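Local structure of testis-expressed protein 101 (7BPS) at residues A[23-28]-A[97-102]; A[39-44]-A[83-88]; A[45-50]-A[120-125]; A[141-146]-A[164-169]. The protein plays a role in fertilization by controlling sperm binding to the zona pellucida and sperm migration into the oviduct, probably through the adhesion molecule ADAM3. All blocks are in the same frame, centred on the assembly; numbering follows the deposited sequence.

Contact 1: residues A[23-28]-A[97-102]; sequences FNWTSK and DSLASV. With NAG (2-acetamido-2-deoxy-beta-D-glucopyranose), chain C; FUC (alpha-L-fucopyranose), chain B; SO4 (sulfate ion), chain G.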
loop_
_atom_site.group_PDB
_atom_site.type_symbol
_atom_site.label_atom_id
_atom_site.label_comp_id
_atom_site.label_asym_id
_atom_site.label_seq_id
_atom_site.Cartn_x
_atom_site.Cartn_y
_atom_site.Cartn_z
ATOM N N PHE A 23 -2.992 7.750 -12.158
ATOM C CA PHE A 23 -2.547 8.387 -10.891
ATOM C C PHE A 23 -1.458 9.405 -11.183
ATOM O O PHE A 23 -0.399 8.998 -11.682
ATOM C CB PHE A 23 -2.007 7.355 -9.903
ATOM C CG PHE A 23 -1.901 7.857 -8.493
ATOM C CD1 PHE A 23 -0.757 8.495 -8.055
ATOM C CD2 PHE A 23 -2.943 7.666 -7.598
ATOM C CE1 PHE A 23 -0.646 8.944 -6.747
ATOM C CE2 PHE A 23 -2.834 8.115 -6.288
ATOM C CZ PHE A 23 -1.678 8.744 -5.864
ATOM N N ASN A 24 -1.735 10.673 -10.898
ATOM C CA ASN A 24 -0.763 11.796 -10.983
ATOM C C ASN A 24 -0.175 12.065 -9.582
ATOM O O ASN A 24 -0.886 12.650 -8.750
ATOM C CB ASN A 24 -1.400 13.059 -11.579
ATOM C CG ASN A 24 -0.373 14.118 -11.897
ATOM O OD1 ASN A 24 0.746 14.050 -11.396
ATOM N ND2 ASN A 24 -0.728 15.083 -12.736
ATOM N N TRP A 25 1.088 11.697 -9.361
ATOM C CA TRP A 25 1.813 11.813 -8.063
ATOM C C TRP A 25 2.627 13.123 -7.953
ATOM O O TRP A 25 3.164 13.393 -6.859
ATOM C CB TRP A 25 2.722 10.590 -7.886
ATOM C CG TRP A 25 3.077 10.271 -6.470
ATOM C CD1 TRP A 25 2.597 10.858 -5.344
ATOM C CD2 TRP A 25 3.958 9.221 -6.040
ATOM N NE1 TRP A 25 3.153 10.271 -4.239
ATOM C CE2 TRP A 25 3.984 9.264 -4.634
ATOM C CE3 TRP A 25 4.737 8.263 -6.704
ATOM C CZ2 TRP A 25 4.721 8.359 -3.882
ATOM C CZ3 TRP A 25 5.493 7.388 -5.959
ATOM C CH2 TRP A 25 5.476 7.434 -4.564
ATOM N N THR A 26 2.737 13.900 -9.034
ATOM C CA THR A 26 3.362 15.249 -9.030
ATOM C C THR A 26 2.649 16.132 -7.992
ATOM O O THR A 26 1.425 16.272 -8.054
ATOM C CB THR A 26 3.351 15.878 -10.430
ATOM O OG1 THR A 26 4.045 14.982 -11.301
ATOM C CG2 THR A 26 3.980 17.259 -10.486
ATOM N N SER A 27 3.418 16.695 -7.072
ATOM C CA SER A 27 2.963 17.449 -5.877
ATOM C C SER A 27 3.761 18.760 -5.778
ATOM O O SER A 27 4.838 18.838 -6.385
ATOM C CB SER A 27 3.136 16.601 -4.631
ATOM O OG SER A 27 2.612 15.289 -4.805
ATOM N N LYS A 28 3.261 19.725 -5.005
ATOM C CA LYS A 28 3.889 21.052 -4.764
ATOM C C LYS A 28 5.155 20.832 -3.933
ATOM O O LYS A 28 5.129 19.922 -3.105
ATOM C CB LYS A 28 2.972 21.995 -3.968
ATOM C CG LYS A 28 1.461 21.934 -4.229
ATOM C CD LYS A 28 0.942 22.824 -5.354
ATOM C CE LYS A 28 0.231 24.072 -4.871
ATOM N NZ LYS A 28 0.199 25.119 -5.920
ATOM N N ASP A 97 5.969 10.909 -11.123
ATOM C CA ASP A 97 4.666 11.520 -11.505
ATOM C C ASP A 97 3.607 10.417 -11.616
ATOM O O ASP A 97 2.421 10.714 -11.433
ATOM C CB ASP A 97 4.840 12.375 -12.767
ATOM C CG ASP A 97 4.147 11.892 -14.029
ATOM O OD1 ASP A 97 2.887 11.932 -14.057
ATOM O OD2 ASP A 97 4.872 11.543 -14.999
ATOM N N SER A 98 4.031 9.188 -11.872
ATOM C CA SER A 98 3.196 8.076 -12.403
ATOM C C SER A 98 3.591 6.772 -11.697
ATOM O O SER A 98 4.781 6.613 -11.334
ATOM C CB SER A 98 3.344 7.991 -13.920
ATOM O OG SER A 98 3.577 6.664 -14.398
ATOM N N LEU A 99 2.621 5.873 -11.526
ATOM C CA LEU A 99 2.799 4.566 -10.850
ATOM C C LEU A 99 2.921 3.444 -11.888
ATOM O O LEU A 99 2.800 2.240 -11.504
ATOM C CB LEU A 99 1.589 4.343 -9.942
ATOM C CG LEU A 99 1.316 5.431 -8.911
ATOM C CD1 LEU A 99 0.223 4.975 -7.967
ATOM C CD2 LEU A 99 2.564 5.791 -8.126
ATOM N N ALA A 100 3.143 3.784 -13.156
ATOM C CA ALA A 100 3.148 2.808 -14.275
ATOM C C ALA A 100 4.220 1.736 -14.025
ATOM O O ALA A 100 3.914 0.555 -14.192
ATOM C CB ALA A 100 3.352 3.533 -15.586
ATOM N N SER A 101 5.420 2.127 -13.602
ATOM C CA SER A 101 6.562 1.209 -13.353
ATOM C C SER A 101 6.404 0.467 -12.017
ATOM O O SER A 101 7.294 -0.321 -11.710
ATOM C CB SER A 101 7.870 1.959 -13.385
ATOM O OG SER A 101 7.989 2.788 -12.234
ATOM N N VAL A 102 5.342 0.710 -11.241
ATOM C CA VAL A 102 5.193 0.185 -9.852
ATOM C C VAL A 102 4.169 -0.950 -9.834
ATOM O O VAL A 102 4.438 -1.935 -9.139
ATOM C CB VAL A 102 4.765 1.314 -8.895
ATOM C CG1 VAL A 102 4.523 0.829 -7.475
ATOM C CG2 VAL A 102 5.759 2.451 -8.902
HETATM C C1 NAG C . 0.170 16.137 -13.176
HETATM C C2 NAG C . 0.409 16.116 -14.708
HETATM C C3 NAG C . 1.478 17.169 -15.076
HETATM C C4 NAG C . 1.030 18.533 -14.576
HETATM C C5 NAG C . 0.849 18.447 -13.049
HETATM C C6 NAG C . 0.534 19.844 -12.528
HETATM C C7 NAG C . 0.102 14.149 -16.253
HETATM C C8 NAG C . 0.730 12.901 -16.824
HETATM N N2 NAG C . 0.795 14.796 -15.269
HETATM O O3 NAG C . 1.715 17.286 -16.484
HETATM O O4 NAG C . 1.973 19.549 -14.993
HETATM O O5 NAG C . -0.157 17.461 -12.688
HETATM O O6 NAG C . -0.218 19.788 -11.318
HETATM O O7 NAG C . -0.981 14.541 -16.700
HETATM C C1 FUC B . -0.856 20.749 -10.664
HETATM C C2 FUC B . -2.068 20.980 -9.793
HETATM C C3 FUC B . -2.159 19.770 -8.849
HETATM C C4 FUC B . -0.856 19.534 -8.078
HETATM C C5 FUC B . 0.451 19.844 -8.867
HETATM C C6 FUC B . 1.547 20.397 -7.964
HETATM O O2 FUC B . -3.193 21.150 -10.677
HETATM O O3 FUC B . -3.212 19.903 -7.880
HETATM O O4 FUC B . -0.920 20.254 -6.832
HETATM O O5 FUC B . 0.378 20.768 -9.970
HETATM S S SO4 G . 7.623 8.975 -13.768
HETATM O O1 SO4 G . 8.846 8.297 -13.409
HETATM O O2 SO4 G . 7.467 8.967 -15.207
HETATM O O3 SO4 G . 6.508 8.291 -13.159
HETATM O O4 SO4 G . 7.668 10.341 -13.306
HETATM O O HOH W 1 -0.045 6.382 -12.711
#
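W25 N donates to D97 O at 2.7 Å, nearly straight (178°). The CA of N24 adds a weaker CH contact to the same oxygen at 3.4 Å. A water links the two backbones: it accepts from L99 N and lies 2.8 Å from F23 O. The amides of D97 and S98 turn to a sulfate ion, probably from the crystallisation liquor. D97 N gives it the sounder bond and S98 N a weak one.

L99 fills the angle between two aromatic rings. Its CD1 lies over one face of F23, 4.0 Å from the ring centroid, in a CH-pi contact. Its other methyl, CD2, meets W25 CE3 at 3.6 Å. With CG anti to the backbone N (chi1 -157°), the W25 indole lies beside L99 and reaches E40 and V42 of strand 37-46. K58 makes a cation-pi contact with it and also bonds to W25 O.

N24 carries the glycan. Its ND2 is bonded to NAG C1, while its OD1 accepts from T26 N at 3.1 Å and closes an Asx turn. The amide therefore has one end in the sugar linkage and the other tied to the chain. D97 OD1 lies 3.6 Å from C8 of the NAG acetamide. This is an N-glycosylation site on a loop of the first Ly6/uPAR domain, held to the segment after strand 80-88.

Contact 2: residues A[39-44]-A[83-88]; sequences QETVLL and SYSNYC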
loop_
_atom_site.group_PDB
_atom_site.type_symbol
_atom_site.label_atom_id
_atom_site.label_comp_id
_atom_site.label_asym_id
_atom_site.label_seq_id
_atom_site.Cartn_x
_atom_site.Cartn_y
_atom_site.Cartn_z
ATOM N N GLN A 39 11.615 11.920 0.352
ATOM C CA GLN A 39 11.142 10.539 0.086
ATOM C C GLN A 39 9.848 10.608 -0.727
ATOM O O GLN A 39 9.111 11.630 -0.610
ATOM C CB GLN A 39 10.983 9.747 1.386
ATOM C CG GLN A 39 9.896 10.262 2.308
ATOM C CD GLN A 39 8.506 9.752 1.999
ATOM O OE1 GLN A 39 8.338 8.716 1.341
ATOM N NE2 GLN A 39 7.501 10.475 2.498
ATOM N N GLU A 40 9.619 9.576 -1.545
ATOM C CA GLU A 40 8.312 9.281 -2.178
ATOM C C GLU A 40 8.044 7.803 -1.899
ATOM O O GLU A 40 8.904 6.963 -2.242
ATOM C CB GLU A 40 8.325 9.638 -3.665
ATOM C CG GLU A 40 9.472 8.990 -4.421
ATOM C CD GLU A 40 9.757 9.537 -5.811
ATOM O OE1 GLU A 40 10.526 8.866 -6.528
ATOM O OE2 GLU A 40 9.204 10.604 -6.174
ATOM N N THR A 41 6.946 7.509 -1.210
ATOM C CA THR A 41 6.549 6.140 -0.813
ATOM C C THR A 41 5.088 5.942 -1.182
ATOM O O THR A 41 4.268 6.780 -0.789
ATOM C CB THR A 41 6.745 5.917 0.683
ATOM O OG1 THR A 41 8.122 6.162 0.976
ATOM C CG2 THR A 41 6.342 4.527 1.129
ATOM N N VAL A 42 4.777 4.871 -1.898
ATOM C CA VAL A 42 3.371 4.514 -2.219
ATOM C C VAL A 42 3.166 3.050 -1.884
ATOM O O VAL A 42 4.061 2.262 -2.177
ATOM C CB VAL A 42 3.049 4.830 -3.687
ATOM C CG1 VAL A 42 3.989 4.128 -4.665
ATOM C CG2 VAL A 42 1.606 4.536 -3.997
ATOM N N LEU A 43 2.019 2.718 -1.304
ATOM C CA LEU A 43 1.553 1.336 -1.047
ATOM C C LEU A 43 0.227 1.160 -1.780
ATOM O O LEU A 43 -0.632 2.043 -1.651
ATOM C CB LEU A 43 1.385 1.133 0.460
ATOM C CG LEU A 43 0.878 -0.234 0.907
ATOM C CD1 LEU A 43 1.731 -1.370 0.396
ATOM C CD2 LEU A 43 0.819 -0.297 2.415
ATOM N N LEU A 44 0.075 0.057 -2.516
ATOM C CA LEU A 44 -1.142 -0.258 -3.308
ATOM C C LEU A 44 -1.673 -1.597 -2.841
ATOM O O LEU A 44 -0.896 -2.544 -2.792
ATOM C CB LEU A 44 -0.797 -0.290 -4.802
ATOM C CG LEU A 44 -0.286 1.036 -5.365
ATOM C CD1 LEU A 44 1.236 1.076 -5.423
ATOM C CD2 LEU A 44 -0.865 1.314 -6.731
ATOM N N SER A 83 4.663 -2.086 -2.689
ATOM C CA SER A 83 5.138 -0.723 -2.347
ATOM C C SER A 83 6.351 -0.341 -3.185
ATOM O O SER A 83 7.132 -1.230 -3.576
ATOM C CB SER A 83 5.395 -0.558 -0.865
ATOM O OG SER A 83 6.522 -1.299 -0.466
ATOM N N TYR A 84 6.457 0.951 -3.461
ATOM C CA TYR A 84 7.658 1.636 -3.987
ATOM C C TYR A 84 8.045 2.759 -3.029
ATOM O O TYR A 84 7.158 3.555 -2.694
ATOM C CB TYR A 84 7.356 2.212 -5.361
ATOM C CG TYR A 84 8.359 3.222 -5.843
ATOM C CD1 TYR A 84 9.494 2.851 -6.551
ATOM C CD2 TYR A 84 8.165 4.558 -5.578
ATOM C CE1 TYR A 84 10.389 3.801 -7.012
ATOM C CE2 TYR A 84 9.055 5.513 -6.017
ATOM C CZ TYR A 84 10.164 5.139 -6.744
ATOM O OH TYR A 84 11.011 6.118 -7.165
ATOM N N SER A 85 9.314 2.805 -2.606
ATOM C CA SER A 85 9.868 3.828 -1.693
ATOM C C SER A 85 11.235 4.287 -2.208
ATOM O O SER A 85 12.183 3.463 -2.311
ATOM C CB SER A 85 9.935 3.327 -0.289
ATOM O OG SER A 85 10.220 4.393 0.626
ATOM N N ASN A 86 11.316 5.573 -2.538
ATOM C CA ASN A 86 12.542 6.233 -3.023
ATOM C C ASN A 86 12.880 7.365 -2.055
ATOM O O ASN A 86 12.216 8.403 -2.112
ATOM C CB ASN A 86 12.380 6.725 -4.457
ATOM C CG ASN A 86 13.558 7.571 -4.881
ATOM O OD1 ASN A 86 14.636 7.489 -4.299
ATOM N ND2 ASN A 86 13.338 8.453 -5.837
ATOM N N TYR A 87 13.872 7.135 -1.201
ATOM C CA TYR A 87 14.575 8.159 -0.402
ATOM C C TYR A 87 15.768 8.695 -1.213
ATOM O O TYR A 87 16.526 7.900 -1.789
ATOM C CB TYR A 87 15.005 7.558 0.928
ATOM C CG TYR A 87 13.894 7.409 1.928
ATOM C CD1 TYR A 87 12.757 6.677 1.636
ATOM C CD2 TYR A 87 13.984 7.983 3.182
ATOM C CE1 TYR A 87 11.741 6.513 2.566
ATOM C CE2 TYR A 87 12.972 7.836 4.123
ATOM C CZ TYR A 87 11.846 7.095 3.814
ATOM O OH TYR A 87 10.835 6.960 4.725
ATOM N N CYS A 88 15.911 10.018 -1.287
ATOM C CA CYS A 88 16.889 10.684 -2.176
ATOM C C CYS A 88 17.220 12.075 -1.629
ATOM O O CYS A 88 16.333 12.745 -1.048
ATOM C CB CYS A 88 16.368 10.773 -3.600
ATOM S SG CYS A 88 14.864 11.766 -3.727
#
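Strands 39-44 and 83-88 run antiparallel, with axes 4.6 Å apart, and E40-N86 and V42-Y84 are the hydrogen-bonded pairs. On the face with E40, Y84 and N86, one carboxylate oxygen takes two donors. Y84 OH reaches E40 OE1 at 2.9 Å from the anti side. N86 ND2 reaches E40 OE1 at 2.9 Å from the opposite face of the carboxylate plane. E40 CG sits between the backbone N and the carbonyl carbon (chi1 54°), and the chain then extends toward the partner strand. E40 OE2 accepts from K96 N. V42 CG1 packs at 3.9 Å on Y84 CB.

On the other face, Q39 CB sits over the centre of the Y87 ring, 3.5 Å from the centroid and 10° off the normal. T41 OG1 donates to Q39 OE1 at 2.6 Å and lies 2.8 Å from S85 OG. S83 OG bonds to Y73 outside the pair.

Both carboxylate oxygens of E40 therefore have hydrogen-bond donors in a buried setting. This would probably favour its charged form, with K58 as a long, weak ionic partner of OE2.

Contact 3: residues A[45-50]-A[120-125]; sequences IKADGT and CPTCVA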
loop_
_atom_site.group_PDB
_atom_site.type_symbol
_atom_site.label_atom_id
_atom_site.label_comp_id
_atom_site.label_asym_id
_atom_site.label_seq_id
_atom_site.Cartn_x
_atom_site.Cartn_y
_atom_site.Cartn_z
ATOM N N ILE A 45 -2.944 -1.662 -2.483
ATOM C CA ILE A 45 -3.591 -2.909 -1.973
ATOM C C ILE A 45 -4.902 -3.133 -2.729
ATOM O O ILE A 45 -5.705 -2.185 -2.843
ATOM C CB ILE A 45 -3.813 -2.833 -0.462
ATOM C CG1 ILE A 45 -2.518 -2.502 0.280
ATOM C CG2 ILE A 45 -4.425 -4.121 0.029
ATOM C CD1 ILE A 45 -2.723 -1.985 1.681
ATOM N N LYS A 46 -5.093 -4.369 -3.172
ATOM C CA LYS A 46 -6.175 -4.804 -4.077
ATOM C C LYS A 46 -6.645 -6.179 -3.608
ATOM O O LYS A 46 -5.793 -6.988 -3.183
ATOM C CB LYS A 46 -5.571 -4.880 -5.474
ATOM C CG LYS A 46 -6.551 -4.944 -6.624
ATOM C CD LYS A 46 -5.914 -5.460 -7.889
ATOM C CE LYS A 46 -6.874 -5.367 -9.052
ATOM N NZ LYS A 46 -8.125 -6.118 -8.787
ATOM N N ALA A 47 -7.941 -6.447 -3.670
ATOM C CA ALA A 47 -8.457 -7.830 -3.639
ATOM C C ALA A 47 -8.903 -8.193 -5.055
ATOM O O ALA A 47 -8.915 -7.336 -5.902
ATOM C CB ALA A 47 -9.563 -7.997 -2.620
ATOM N N ASP A 48 -9.236 -9.455 -5.279
ATOM C CA ASP A 48 -9.739 -9.933 -6.583
ATOM C C ASP A 48 -10.949 -9.086 -6.976
ATOM O O ASP A 48 -11.869 -8.979 -6.174
ATOM C CB ASP A 48 -10.141 -11.401 -6.473
ATOM C CG ASP A 48 -10.506 -12.013 -7.810
ATOM O OD1 ASP A 48 -10.156 -11.412 -8.843
ATOM O OD2 ASP A 48 -11.085 -13.088 -7.782
ATOM N N GLY A 49 -10.919 -8.472 -8.147
ATOM C CA GLY A 49 -12.058 -7.730 -8.704
ATOM C C GLY A 49 -12.347 -6.403 -8.000
ATOM O O GLY A 49 -13.383 -5.814 -8.332
ATOM N N THR A 50 -11.506 -5.906 -7.080
ATOM C CA THR A 50 -11.832 -4.630 -6.366
ATOM C C THR A 50 -11.094 -3.460 -7.004
ATOM O O THR A 50 -10.271 -3.673 -7.872
ATOM C CB THR A 50 -11.591 -4.665 -4.847
ATOM O OG1 THR A 50 -10.180 -4.664 -4.630
ATOM C CG2 THR A 50 -12.260 -5.853 -4.185
ATOM N N CYS A 120 -14.730 -16.803 -0.757
ATOM C CA CYS A 120 -14.389 -15.892 0.359
ATOM C C CYS A 120 -15.067 -14.549 0.130
ATOM O O CYS A 120 -15.099 -14.027 -0.998
ATOM C CB CYS A 120 -12.899 -15.616 0.482
ATOM S SG CYS A 120 -11.853 -17.080 0.540
ATOM N N PRO A 121 -15.606 -13.959 1.220
ATOM C CA PRO A 121 -16.045 -12.571 1.211
ATOM C C PRO A 121 -14.844 -11.732 0.779
ATOM O O PRO A 121 -13.733 -11.961 1.271
ATOM C CB PRO A 121 -16.446 -12.282 2.667
ATOM C CG PRO A 121 -16.678 -13.649 3.282
ATOM C CD PRO A 121 -15.789 -14.609 2.529
ATOM N N THR A 122 -15.079 -10.810 -0.146
ATOM C CA THR A 122 -14.010 -10.075 -0.852
ATOM C C THR A 122 -14.313 -8.575 -0.816
ATOM O O THR A 122 -15.396 -8.180 -1.255
ATOM C CB THR A 122 -13.883 -10.580 -2.298
ATOM O OG1 THR A 122 -13.650 -12.004 -2.263
ATOM C CG2 THR A 122 -12.814 -9.836 -3.073
ATOM N N CYS A 123 -13.359 -7.760 -0.383
ATOM C CA CYS A 123 -13.481 -6.282 -0.440
ATOM C C CYS A 123 -12.149 -5.611 -0.083
ATOM O O CYS A 123 -11.272 -6.250 0.513
ATOM C CB CYS A 123 -14.577 -5.800 0.508
ATOM S SG CYS A 123 -14.142 -6.011 2.258
ATOM N N VAL A 124 -12.039 -4.338 -0.436
ATOM C CA VAL A 124 -11.032 -3.400 0.107
ATOM C C VAL A 124 -11.732 -2.070 0.332
ATOM O O VAL A 124 -12.646 -1.701 -0.433
ATOM C CB VAL A 124 -9.814 -3.184 -0.805
ATOM C CG1 VAL A 124 -9.017 -4.455 -0.992
ATOM C CG2 VAL A 124 -10.208 -2.580 -2.141
ATOM N N ALA A 125 -11.326 -1.384 1.379
ATOM C CA ALA A 125 -11.832 -0.033 1.680
ATOM C C ALA A 125 -10.885 0.651 2.670
ATOM O O ALA A 125 -10.257 -0.023 3.515
ATOM C CB ALA A 125 -13.255 -0.105 2.206
#
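V124 makes most of the apolar contact with the turn 47-50. Its CG1 lies 3.9 Å from A47 CB and 3.5 Å from A47 N. Its CG2 comes to 3.2 Å from T50 OG1 and 3.7 Å from T50 CB. CG1 thus reaches both A47 and T50, and CG2 meets T50. With V124 CG1 anti to the carbonyl carbon (chi1 -64°), both methyls face the turn. T50 CG2 turns instead to the backbone at C123. T122 works on the far side of A47: its CG2 packs 3.8 Å from A47 CB and 3.4 Å from D48 O.

A47 to T50 form a type II beta turn, with G49 at a positive phi. The turn carries strand 37-46 back into strand 52-61, consistent with the tip of a finger in a three-finger Ly6/uPAR domain. Strand 119-126 belongs to the second domain. The contact is therefore an interface between the tandem domains, and V124 also touches V53 of the first.

The polar bonds lie within each segment. T50 OG1 accepts from A47 N at 3.0 Å, which braces the threonine across the turn while its oxygen rests against V124. A47 O takes two donors from opposite faces of its plane: the turn bond from T50 N and K46 NZ. T122 OG1 donates to C120 O at 2.8 Å, from above the carbonyl plane, which leaves CG2 turned to A47.

Disulfides fix the second segment. C120 is bonded to C144 and C123 to C129, and C123 CB points away from the turn.

Contact 4: residues A[141-146]-A[164-169]; sequences TTQCYQ and GCTTTI
T166 CG2 packs against both Q143 and Y145, 3.6 Å from Q143 CG and 3.7 Å from Y145 CB. The Q143 and T166 side chains run alongside each other. T166 CG2 sits between the backbone N and the carbonyl carbon, and OG1 takes the place anti to the N (chi1 -174°). From there OG1 accepts from T168 N at 3.2 Å and closes an ST turn. T141 CG2 meets C165 CB at 3.7 Å, and T142 OG1 gives a weak bond to T167 O.

The backbone holds these groups in place. T142 N donates to T166 O at 2.8 Å, and T166 N donates to Q143 O at 3.2 Å. T142 and Q143 thus both face T166, a classic beta bulge. Further along, Y145 and G164 form an antiparallel hydrogen-bonded pair, with G164 N to Y145 O at 2.9 Å.

Outer partners settle the ends. C144 is bonded to C120 and C165 to C137. Y145 OH bonds to E187 and T168 OG1 to the carbonyl of R172. T167 OG1 bonds to A75 O, which belongs to the first domain.

Segment 141-146 holds the start of strand 143-152, which pairs along its other edge with strand 183-193. The chain turns a corner at G164, between strands 158-163 and 165-166; each pairs with strand 143-152.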
loop_
_atom_site.group_PDB
_atom_site.type_symbol
_atom_site.label_atom_id
_atom_site.label_comp_id
_atom_site.label_asym_id
_atom_site.label_seq_id
_atom_site.Cartn_x
_atom_site.Cartn_y
_atom_site.Cartn_z
ATOM N N THR A 141 -4.600 -20.206 -4.055
ATOM C CA THR A 141 -5.019 -19.502 -2.815
ATOM C C THR A 141 -4.977 -20.541 -1.700
ATOM O O THR A 141 -5.253 -21.696 -1.991
ATOM C CB THR A 141 -6.360 -18.791 -3.002
ATOM O OG1 THR A 141 -7.267 -19.735 -3.559
ATOM C CG2 THR A 141 -6.254 -17.585 -3.917
ATOM N N THR A 142 -4.574 -20.141 -0.498
ATOM C CA THR A 142 -4.417 -21.028 0.676
ATOM C C THR A 142 -5.550 -20.809 1.682
ATOM O O THR A 142 -5.732 -21.703 2.507
ATOM C CB THR A 142 -3.047 -20.819 1.332
ATOM O OG1 THR A 142 -2.939 -19.473 1.812
ATOM C CG2 THR A 142 -1.890 -21.124 0.400
ATOM N N GLN A 143 -6.272 -19.686 1.661
ATOM C CA GLN A 143 -7.155 -19.290 2.812
ATOM C C GLN A 143 -8.137 -18.176 2.425
ATOM O O GLN A 143 -7.896 -17.479 1.437
ATOM C CB GLN A 143 -6.314 -18.841 4.026
ATOM C CG GLN A 143 -5.417 -17.625 3.794
ATOM C CD GLN A 143 -4.604 -17.155 4.987
ATOM O OE1 GLN A 143 -4.297 -15.969 5.151
ATOM N NE2 GLN A 143 -4.196 -18.082 5.823
ATOM N N CYS A 144 -9.236 -18.043 3.165
ATOM C CA CYS A 144 -10.003 -16.782 3.267
ATOM C C CYS A 144 -9.327 -15.926 4.326
ATOM O O CYS A 144 -8.829 -16.470 5.320
ATOM C CB CYS A 144 -11.470 -17.009 3.584
ATOM S SG CYS A 144 -12.346 -17.958 2.305
ATOM N N TYR A 145 -9.256 -14.635 4.058
ATOM C CA TYR A 145 -8.615 -13.615 4.912
ATOM C C TYR A 145 -9.612 -12.475 5.112
ATOM O O TYR A 145 -10.236 -12.057 4.146
ATOM C CB TYR A 145 -7.281 -13.199 4.295
ATOM C CG TYR A 145 -6.598 -12.025 4.945
ATOM C CD1 TYR A 145 -6.957 -10.739 4.630
ATOM C CD2 TYR A 145 -5.573 -12.195 5.852
ATOM C CE1 TYR A 145 -6.297 -9.651 5.158
ATOM C CE2 TYR A 145 -4.898 -11.117 6.389
ATOM C CZ TYR A 145 -5.273 -9.834 6.062
ATOM O OH TYR A 145 -4.636 -8.745 6.597
ATOM N N GLN A 146 -9.771 -12.057 6.371
ATOM C CA GLN A 146 -10.493 -10.831 6.803
ATOM C C GLN A 146 -9.548 -10.065 7.724
ATOM O O GLN A 146 -9.318 -10.549 8.840
ATOM C CB GLN A 146 -11.801 -11.173 7.529
ATOM C CG GLN A 146 -12.736 -12.061 6.711
ATOM C CD GLN A 146 -12.469 -13.525 6.963
ATOM O OE1 GLN A 146 -12.167 -13.903 8.085
ATOM N NE2 GLN A 146 -12.568 -14.356 5.935
ATOM N N GLY A 164 -10.622 -11.431 1.339
ATOM C CA GLY A 164 -10.653 -12.193 0.082
ATOM C C GLY A 164 -9.876 -13.486 0.153
ATOM O O GLY A 164 -9.222 -13.734 1.193
ATOM N N CYS A 165 -9.936 -14.248 -0.942
ATOM C CA CYS A 165 -9.011 -15.359 -1.241
ATOM C C CYS A 165 -7.590 -14.801 -1.318
ATOM O O CYS A 165 -7.385 -13.725 -1.926
ATOM C CB CYS A 165 -9.377 -16.072 -2.529
ATOM S SG CYS A 165 -11.140 -16.439 -2.690
ATOM N N THR A 166 -6.621 -15.494 -0.707
ATOM C CA THR A 166 -5.219 -15.021 -0.763
ATOM C C THR A 166 -4.262 -16.210 -0.784
ATOM O O THR A 166 -4.680 -17.304 -0.387
ATOM C CB THR A 166 -4.965 -14.053 0.393
ATOM O OG1 THR A 166 -3.658 -13.502 0.238
ATOM C CG2 THR A 166 -5.101 -14.722 1.734
ATOM N N THR A 167 -3.043 -15.967 -1.264
ATOM C CA THR A 167 -1.870 -16.877 -1.222
ATOM C C THR A 167 -1.182 -16.790 0.140
ATOM O O THR A 167 -0.462 -17.746 0.498
ATOM C CB THR A 167 -0.895 -16.501 -2.341
ATOM O OG1 THR A 167 -0.577 -15.112 -2.244
ATOM C CG2 THR A 167 -1.470 -16.792 -3.707
ATOM N N THR A 168 -1.360 -15.692 0.884
ATOM C CA THR A 168 -0.610 -15.505 2.155
ATOM C C THR A 168 -1.188 -16.462 3.213
ATOM O O THR A 168 -2.313 -16.974 3.048
ATOM C CB THR A 168 -0.526 -14.026 2.573
ATOM O OG1 THR A 168 0.498 -13.968 3.568
ATOM C CG2 THR A 168 -1.833 -13.466 3.101
ATOM N N ILE A 169 -0.398 -16.736 4.240
ATOM C CA ILE A 169 -0.702 -17.767 5.271
ATOM C C ILE A 169 -0.788 -17.055 6.612
ATOM O O ILE A 169 0.195 -16.380 6.979
ATOM C CB ILE A 169 0.383 -18.854 5.261
ATOM C CG1 ILE A 169 0.387 -19.588 3.920
ATOM C CG2 ILE A 169 0.199 -19.802 6.441
ATOM C CD1 ILE A 169 1.626 -20.362 3.655
#

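In the fold
From the N terminus, the chain passes the loop 23-28, which closes on 97-102 as contact 1. Contact 2 lies wholly within that long loop and joins strands 37-46 and 80-88 of the first sheet. The two touch through W25 and through V102 on Y84. Contact 3 starts where strand 37-46 runs on, at the strand end and turn 45-50, and reaches the second domain at 120-125. Its segments alternate with those of contacts 1 and 2, so it crosses both. Contact 4 comes later, in series after the others, and closes a short loop within the second domain. The C120-C144 disulfide couples it to contact 3.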